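Local structure of translation initiation factor eIF2B subunit delta (Schizosaccharomyces pombe, 5B04) at residues E263-G268 against V290-R295; V283-K288 against T315-E320. The protein acts as a component of the eIF2B complex, which catalyses the exchange of GDP for GTP on the gamma subunit of initiation factor eIF2. One frame throughout, in Å; residues are numbered along the deposited sequence.

Interaction 1 (E263-G268 against V290-R295); sequences EKIQDG and VGKKFR
At the N-terminal ends of two adjacent parallel strands in the mixed sheet of the Rossmann-like domain, the loop that leads into strand 269-274 pairs with the start of the neighbouring strand 294-300 through Gly268 and Lys293. Gly268 N gives a nearly linear hydrogen bond to Lys293 O (2.7 Å, 172° at the hydrogen). One residue back, Asp267 returns the grip from its side chain: OD1 accepts Lys293 N at 3.0 Å, the donor standing above the carboxylate plane, while the aliphatic CG and CD of Lys293 lie across the same carboxylate. Lys292 runs the other way along the loop. Its chain, bent at chi2 (-115°), carries NZ to Ile265 O at 2.6 Å, in the carbonyl plane, with Thr262 O as a second, weak acceptor; Glu263 OE1, 4.0 Å from NZ, is too far for a salt bridge. With an alanine at Lys292, Ile265 O would probably lose this donor, and Asp267 and Glu263 a nearby positive charge. Beneath, Ile265 CG2 meets Phe294 CD1 at 4.4 Å, and both side chains pack against helix 278-289. Adjacent parallel strands joined by a beta-alpha-beta crossover, here begun side by side, are typical of Rossmann-like folds.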
ATOM      1  N   GLU G 263      24.033 -28.245  -6.847  1.00 83.43           N
ATOM      2  CA  GLU G 263      24.548 -28.709  -5.564  1.00 95.89           C
ATOM      3  C   GLU G 263      23.722 -28.187  -4.392  1.00 88.38           C
ATOM      4  O   GLU G 263      23.934 -28.587  -3.247  1.00 95.91           O
ATOM      5  CB  GLU G 263      26.014 -28.308  -5.402  1.00 94.39           C
ATOM      6  CG  GLU G 263      26.942 -28.985  -6.399  1.00106.97           C
ATOM      7  CD  GLU G 263      26.869 -30.501  -6.325  1.00130.01           C
ATOM      8  OE1 GLU G 263      26.786 -31.043  -5.202  1.00130.99           O
ATOM      9  OE2 GLU G 263      26.887 -31.151  -7.392  1.00122.57           O
ATOM     10  N   LYS G 264      22.781 -27.294  -4.679  1.00 89.43           N
ATOM     11  CA  LYS G 264      21.847 -26.826  -3.664  1.00 88.22           C
ATOM     12  C   LYS G 264      20.643 -27.757  -3.584  1.00 78.34           C
ATOM     13  O   LYS G 264      19.858 -27.693  -2.640  1.00 72.16           O
ATOM     14  CB  LYS G 264      21.399 -25.393  -3.956  1.00 77.49           C
ATOM     15  CG  LYS G 264      22.328 -24.341  -3.378  1.00 75.44           C
ATOM     16  CD  LYS G 264      22.504 -24.550  -1.882  1.00 75.20           C
ATOM     17  CE  LYS G 264      23.440 -23.521  -1.278  1.00 63.64           C
ATOM     18  NZ  LYS G 264      23.523 -23.656   0.203  1.00 66.33           N
ATOM     19  N   ILE G 265      20.510 -28.626  -4.581  1.00 82.06           N
ATOM     20  CA  ILE G 265      19.440 -29.614  -4.604  1.00 76.61           C
ATOM     21  C   ILE G 265      19.783 -30.803  -3.712  1.00 71.40           C
ATOM     22  O   ILE G 265      20.875 -31.366  -3.801  1.00 79.91           O
ATOM     23  CB  ILE G 265      19.162 -30.115  -6.034  1.00 66.27           C
ATOM     24  CG1 ILE G 265      18.765 -28.945  -6.937  1.00 71.59           C
ATOM     25  CG2 ILE G 265      18.078 -31.182  -6.030  1.00 64.59           C
ATOM     26  CD1 ILE G 265      18.522 -29.340  -8.375  1.00 71.13           C
ATOM     27  N   GLN G 266      18.845 -31.176  -2.848  1.00 65.94           N
ATOM     28  CA  GLN G 266      19.042 -32.285  -1.924  1.00 66.90           C
ATOM     29  C   GLN G 266      18.061 -33.411  -2.232  1.00 70.46           C
ATOM     30  O   GLN G 266      17.035 -33.187  -2.870  1.00 78.95           O
ATOM     31  CB  GLN G 266      18.880 -31.804  -0.482  1.00 64.71           C
ATOM     32  CG  GLN G 266      19.749 -30.601  -0.146  1.00 73.57           C
ATOM     33  CD  GLN G 266      19.070 -29.633   0.802  1.00 92.02           C
ATOM     34  OE1 GLN G 266      18.180 -30.013   1.564  1.00 91.84           O
ATOM     35  NE2 GLN G 266      19.485 -28.371   0.756  1.00 83.91           N
ATOM     36  N   ASP G 267      18.381 -34.621  -1.785  1.00 75.10           N
ATOM     37  CA  ASP G 267      17.523 -35.774  -2.042  1.00 77.89           C
ATOM     38  C   ASP G 267      16.183 -35.647  -1.327  1.00 72.43           C
ATOM     39  O   ASP G 267      16.128 -35.528  -0.103  1.00 80.41           O
ATOM     40  CB  ASP G 267      18.219 -37.071  -1.623  1.00 91.84           C
ATOM     41  CG  ASP G 267      19.233 -37.545  -2.645  1.00 99.74           C
ATOM     42  OD1 ASP G 267      19.251 -36.993  -3.766  1.00 91.14           O
ATOM     43  OD2 ASP G 267      20.007 -38.474  -2.330  1.00104.20           O
ATOM     44  N   GLY G 268      15.105 -35.673  -2.103  1.00 64.91           N
ATOM     45  CA  GLY G 268      13.767 -35.552  -1.555  1.00 67.33           C
ATOM     46  C   GLY G 268      13.164 -34.189  -1.828  1.00 71.96           C
ATOM     47  O   GLY G 268      12.054 -33.891  -1.387  1.00 65.61           O
ATOM     48  N   VAL G 290      23.117 -36.509 -12.605  1.00 69.60           N
ATOM     49  CA  VAL G 290      24.106 -36.790 -11.568  1.00 78.12           C
ATOM     50  C   VAL G 290      23.482 -37.691 -10.495  1.00 80.54           C
ATOM     51  O   VAL G 290      24.127 -38.062  -9.514  1.00 86.06           O
ATOM     52  CB  VAL G 290      24.652 -35.487 -10.935  1.00 69.06           C
ATOM     53  CG1 VAL G 290      25.927 -35.751 -10.147  1.00 91.11           C
ATOM     54  CG2 VAL G 290      24.937 -34.466 -12.015  1.00 68.34           C
ATOM     55  N   GLY G 291      22.218 -38.048 -10.696  1.00 68.32           N
ATOM     56  CA  GLY G 291      21.548 -38.994  -9.824  1.00 76.10           C
ATOM     57  C   GLY G 291      21.008 -38.396  -8.540  1.00 79.77           C
ATOM     58  O   GLY G 291      21.237 -38.929  -7.454  1.00 80.45           O
ATOM     59  N   LYS G 292      20.290 -37.284  -8.663  1.00 79.02           N
ATOM     60  CA  LYS G 292      19.623 -36.676  -7.519  1.00 67.48           C
ATOM     61  C   LYS G 292      18.157 -37.093  -7.495  1.00 78.76           C
ATOM     62  O   LYS G 292      17.480 -37.060  -8.523  1.00 85.11           O
ATOM     63  CB  LYS G 292      19.742 -35.152  -7.566  1.00 59.84           C
ATOM     64  CG  LYS G 292      21.170 -34.630  -7.482  1.00 68.51           C
ATOM     65  CD  LYS G 292      21.395 -33.830  -6.211  1.00 59.38           C
ATOM     66  CE  LYS G 292      22.732 -33.108  -6.239  1.00 75.88           C
ATOM     67  NZ  LYS G 292      22.945 -32.292  -5.013  1.00 85.32           N
ATOM     68  N   LYS G 293      17.672 -37.495  -6.324  1.00 78.88           N
ATOM     69  CA  LYS G 293      16.278 -37.900  -6.183  1.00 82.38           C
ATOM     70  C   LYS G 293      15.389 -36.714  -5.828  1.00 79.43           C
ATOM     71  O   LYS G 293      15.430 -36.201  -4.711  1.00 76.91           O
ATOM     72  CB  LYS G 293      16.133 -38.996  -5.127  1.00 90.63           C
ATOM     73  CG  LYS G 293      17.396 -39.798  -4.861  1.00 98.41           C
ATOM     74  CD  LYS G 293      17.274 -40.570  -3.559  1.00127.25           C
ATOM     75  CE  LYS G 293      15.947 -41.310  -3.495  1.00135.70           C
ATOM     76  NZ  LYS G 293      15.931 -42.351  -2.434  1.00115.67           N
ATOM     77  N   PHE G 294      14.576 -36.294  -6.790  1.00 80.25           N
ATOM     78  CA  PHE G 294      13.697 -35.148  -6.607  1.00 69.06           C
ATOM     79  C   PHE G 294      12.550 -35.207  -7.602  1.00 68.88           C
ATOM     80  O   PHE G 294      12.585 -35.984  -8.556  1.00 87.90           O
ATOM     81  CB  PHE G 294      14.476 -33.841  -6.780  1.00 63.97           C
ATOM     82  CG  PHE G 294      14.988 -33.625  -8.176  1.00 53.69           C
ATOM     83  CD1 PHE G 294      16.169 -34.217  -8.591  1.00 62.76           C
ATOM     84  CD2 PHE G 294      14.290 -32.836  -9.073  1.00 59.34           C
ATOM     85  CE1 PHE G 294      16.642 -34.027  -9.873  1.00 66.19           C
ATOM     86  CE2 PHE G 294      14.759 -32.641 -10.358  1.00 63.80           C
ATOM     87  CZ  PHE G 294      15.937 -33.236 -10.758  1.00 51.52           C
ATOM     88  N   ARG G 295      11.529 -34.387  -7.379  1.00 58.46           N
ATOM     89  CA  ARG G 295      10.463 -34.235  -8.357  1.00 63.45           C
ATOM     90  C   ARG G 295      10.215 -32.756  -8.625  1.00 66.22           C
ATOM     91  O   ARG G 295      10.489 -31.906  -7.777  1.00 56.81           O
ATOM     92  CB  ARG G 295       9.180 -34.928  -7.890  1.00 58.24           C
ATOM     93  CG  ARG G 295       8.615 -34.434  -6.571  1.00 60.77           C
ATOM     94  CD  ARG G 295       7.369 -35.227  -6.203  1.00 46.11           C
ATOM     95  NE  ARG G 295       6.848 -34.879  -4.885  1.00 46.37           N
ATOM     96  CZ  ARG G 295       5.785 -34.106  -4.683  1.00 57.22           C
ATOM     97  NH1 ARG G 295       5.128 -33.597  -5.717  1.00 44.66           N
ATOM     98  NH2 ARG G 295       5.380 -33.843  -3.448  1.00 55.82           N
TER

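Interaction 2 (V283-K288 against T315-E320); sequences VLIHAK and TEHGIE
The backbones stay well apart, with CA atoms nearest at Ile285 and His317 (6.9 Å) and at Lys288 and Ile319 (7.2 Å), as the last turns of helix 278-289 face the residues that leave helix 306-316. That second helix ends in a Schellman motif with Gly318, at positive phi, as its C-prime residue, so the chain turns back and presents His317, Gly318 O and Ile319 to the first helix. Ile285 supplies the apolar partner of the imidazole. Its CG1 is anti to the carbonyl carbon (chi1 -69°) and the chain is extended beyond it, which sets CD1 over one face of the His317 ring, 3.6 Å from the centroid and 7° off the normal: a CH-pi contact centred on the ring. On the other branch, Ile285 CG2 lies nearest His317 ND1, at 3.4 Å. Deeper in, Ile319 reaches with CD1 towards the helix backbone, 4.0 Å from Leu284 O, and also touches the side chains of Leu284 and Ile285. Val296 of strand 294-300 packs against both Leu284 and Ile319, tying this apolar layer to the sheet. On the outer side, Lys288 bends at chi2 and chi3, brings its CD alongside Ile319 CG1 at 4.0 Å, and delivers NZ to Gly318 O at 3.1 Å. The ammonium approaches 16° out of the carbonyl plane. Glu320 carries an opposite charge nearby, but its OE2 is 6.5 Å from Lys288 NZ and forms no salt bridge. The chemistry is thus mainly apolar, with one hydrogen bond from a cationic side chain to a backbone carbonyl; the positive charge probably also interacts favourably with the carbonyl-rich C-terminal end of helix 306-316.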
ATOM      1  N   VAL G 283      19.350 -26.971 -15.181  1.00 66.44           N
ATOM      2  CA  VAL G 283      19.679 -27.302 -13.798  1.00 59.75           C
ATOM      3  C   VAL G 283      19.013 -28.608 -13.376  1.00 59.04           C
ATOM      4  O   VAL G 283      19.653 -29.484 -12.796  1.00 63.96           O
ATOM      5  CB  VAL G 283      19.254 -26.178 -12.829  1.00 52.80           C
ATOM      6  CG1 VAL G 283      19.404 -26.630 -11.383  1.00 47.72           C
ATOM      7  CG2 VAL G 283      20.068 -24.921 -13.084  1.00 62.82           C
ATOM      8  N   LEU G 284      17.726 -28.731 -13.685  1.00 69.24           N
ATOM      9  CA  LEU G 284      16.949 -29.905 -13.307  1.00 63.70           C
ATOM     10  C   LEU G 284      17.407 -31.158 -14.046  1.00 60.54           C
ATOM     11  O   LEU G 284      17.598 -32.210 -13.435  1.00 58.03           O
ATOM     12  CB  LEU G 284      15.461 -29.660 -13.566  1.00 62.87           C
ATOM     13  CG  LEU G 284      14.808 -28.582 -12.701  1.00 63.27           C
ATOM     14  CD1 LEU G 284      13.411 -28.265 -13.206  1.00 60.99           C
ATOM     15  CD2 LEU G 284      14.768 -29.022 -11.245  1.00 62.92           C
ATOM     16  N   ILE G 285      17.572 -31.040 -15.360  1.00 60.09           N
ATOM     17  CA  ILE G 285      18.023 -32.158 -16.184  1.00 69.02           C
ATOM     18  C   ILE G 285      19.389 -32.652 -15.723  1.00 71.57           C
ATOM     19  O   ILE G 285      19.598 -33.853 -15.546  1.00 75.07           O
ATOM     20  CB  ILE G 285      18.090 -31.771 -17.674  1.00 58.66           C
ATOM     21  CG1 ILE G 285      16.682 -31.555 -18.229  1.00 65.00           C
ATOM     22  CG2 ILE G 285      18.809 -32.846 -18.476  1.00 71.37           C
ATOM     23  CD1 ILE G 285      16.655 -31.138 -19.682  1.00 78.11           C
ATOM     24  N   HIS G 286      20.308 -31.714 -15.521  1.00 70.12           N
ATOM     25  CA  HIS G 286      21.636 -32.024 -15.005  1.00 67.68           C
ATOM     26  C   HIS G 286      21.541 -32.727 -13.655  1.00 68.68           C
ATOM     27  O   HIS G 286      22.273 -33.676 -13.391  1.00 73.79           O
ATOM     28  CB  HIS G 286      22.468 -30.746 -14.881  1.00 71.76           C
ATOM     29  CG  HIS G 286      23.831 -30.958 -14.299  1.00 77.32           C
ATOM     30  ND1 HIS G 286      24.072 -30.941 -12.943  1.00 80.07           N
ATOM     31  CD2 HIS G 286      25.029 -31.175 -14.891  1.00 74.29           C
ATOM     32  CE1 HIS G 286      25.358 -31.146 -12.723  1.00 85.94           C
ATOM     33  NE2 HIS G 286      25.962 -31.291 -13.889  1.00 93.91           N
ATOM     34  N   ALA G 287      20.619 -32.265 -12.817  1.00 65.57           N
ATOM     35  CA  ALA G 287      20.463 -32.793 -11.466  1.00 66.10           C
ATOM     36  C   ALA G 287      20.115 -34.282 -11.454  1.00 70.43           C
ATOM     37  O   ALA G 287      20.654 -35.040 -10.650  1.00 71.80           O
ATOM     38  CB  ALA G 287      19.406 -32.002 -10.715  1.00 69.93           C
ATOM     39  N   LYS G 288      19.219 -34.700 -12.344  1.00 72.65           N
ATOM     40  CA  LYS G 288      18.830 -36.106 -12.414  1.00 85.23           C
ATOM     41  C   LYS G 288      19.939 -36.930 -13.066  1.00 83.05           C
ATOM     42  O   LYS G 288      20.122 -38.108 -12.747  1.00 81.68           O
ATOM     43  CB  LYS G 288      17.504 -36.271 -13.170  1.00 79.60           C
ATOM     44  CG  LYS G 288      17.307 -37.630 -13.840  1.00 94.01           C
ATOM     45  CD  LYS G 288      15.889 -38.164 -13.651  1.00 77.76           C
ATOM     46  CE  LYS G 288      15.519 -38.261 -12.174  1.00 98.01           C
ATOM     47  NZ  LYS G 288      14.139 -38.787 -11.971  1.00 79.24           N
ATOM     48  N   THR G 315       9.686 -34.476 -18.704  1.00 66.22           N
ATOM     49  CA  THR G 315       9.182 -35.843 -18.613  1.00 67.07           C
ATOM     50  C   THR G 315       9.852 -36.747 -19.643  1.00 63.73           C
ATOM     51  O   THR G 315       9.881 -37.966 -19.484  1.00 73.86           O
ATOM     52  CB  THR G 315       7.655 -35.904 -18.802  1.00 73.50           C
ATOM     53  OG1 THR G 315       7.291 -35.219 -20.007  1.00 78.65           O
ATOM     54  CG2 THR G 315       6.945 -35.261 -17.619  1.00 64.74           C
ATOM     55  N   GLU G 316      10.390 -36.143 -20.698  1.00 60.51           N
ATOM     56  CA  GLU G 316      11.125 -36.894 -21.710  1.00 64.28           C
ATOM     57  C   GLU G 316      12.529 -37.224 -21.215  1.00 69.77           C
ATOM     58  O   GLU G 316      13.199 -38.102 -21.758  1.00 80.06           O
ATOM     59  CB  GLU G 316      11.192 -36.113 -23.024  1.00 58.91           C
ATOM     60  CG  GLU G 316       9.901 -36.147 -23.827  1.00 64.42           C
ATOM     61  CD  GLU G 316       9.968 -35.292 -25.078  1.00 76.53           C
ATOM     62  OE1 GLU G 316      10.921 -34.495 -25.205  1.00 81.23           O
ATOM     63  OE2 GLU G 316       9.066 -35.415 -25.935  1.00 68.49           O
ATOM     64  N   HIS G 317      12.968 -36.513 -20.181  1.00 65.23           N
ATOM     65  CA  HIS G 317      14.236 -36.815 -19.528  1.00 56.16           C
ATOM     66  C   HIS G 317      13.999 -37.672 -18.292  1.00 60.97           C
ATOM     67  O   HIS G 317      14.905 -37.887 -17.486  1.00 79.80           O
ATOM     68  CB  HIS G 317      14.978 -35.530 -19.157  1.00 54.82           C
ATOM     69  CG  HIS G 317      15.649 -34.864 -20.317  1.00 67.22           C
ATOM     70  ND1 HIS G 317      17.014 -34.880 -20.496  1.00 72.73           N
ATOM     71  CD2 HIS G 317      15.141 -34.168 -21.362  1.00 76.31           C
ATOM     72  CE1 HIS G 317      17.320 -34.219 -21.598  1.00 80.42           C
ATOM     73  NE2 HIS G 317      16.201 -33.778 -22.143  1.00 70.21           N
ATOM     74  N   GLY G 318      12.769 -38.155 -18.150  1.00 44.00           N
ATOM     75  CA  GLY G 318      12.421 -39.080 -17.089  1.00 58.14           C
ATOM     76  C   GLY G 318      12.425 -38.481 -15.696  1.00 59.31           C
ATOM     77  O   GLY G 318      12.853 -39.128 -14.740  1.00 69.31           O
ATOM     78  N   ILE G 319      11.945 -37.249 -15.575  1.00 62.26           N
ATOM     79  CA  ILE G 319      11.847 -36.600 -14.273  1.00 60.73           C
ATOM     80  C   ILE G 319      10.402 -36.604 -13.779  1.00 58.85           C
ATOM     81  O   ILE G 319       9.478 -36.316 -14.539  1.00 55.34           O
ATOM     82  CB  ILE G 319      12.367 -35.150 -14.316  1.00 65.64           C
ATOM     83  CG1 ILE G 319      13.727 -35.089 -15.014  1.00 64.22           C
ATOM     84  CG2 ILE G 319      12.460 -34.573 -12.911  1.00 66.99           C
ATOM     85  CD1 ILE G 319      14.321 -33.699 -15.071  1.00 59.66           C
ATOM     86  N   GLU G 320      10.217 -36.942 -12.507  1.00 54.96           N
ATOM     87  CA  GLU G 320       8.895 -36.944 -11.889  1.00 56.86           C
ATOM     88  C   GLU G 320       8.334 -35.525 -11.842  1.00 57.63           C
ATOM     89  O   GLU G 320       8.977 -34.616 -11.316  1.00 68.03           O
ATOM     90  CB  GLU G 320       8.968 -37.544 -10.484  1.00 53.19           C
ATOM     91  CG  GLU G 320       7.626 -37.720  -9.797  1.00 57.93           C
ATOM     92  CD  GLU G 320       7.746 -38.463  -8.480  1.00 73.63           C
ATOM     93  OE1 GLU G 320       6.733 -38.566  -7.757  1.00 89.36           O
ATOM     94  OE2 GLU G 320       8.856 -38.945  -8.168  1.00 78.92           O
TER

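The two contacts lie with their centres about 10 Å apart, and their segments alternate along the chain: 263-268, 283-288, 290-295, 315-320. Together they follow two successive strand-helix units, 269-274 with 278-289 and 294-300 with 306-316, before strand 320-325, the outermost of the sheet on this side within this chain. Interaction 1 joins the entrances of neighbouring parallel strands, whereas interaction 2 joins the ends of the two helices that pack together beside them. They meet at the turn after helix 278-289, where Lys292 N probably bonds to Ala287 O, and at Phe294, whose ring packs against Leu284 and Ala287. Strand starts and helical layer therefore form one continuous part of the Rossmann-like domain.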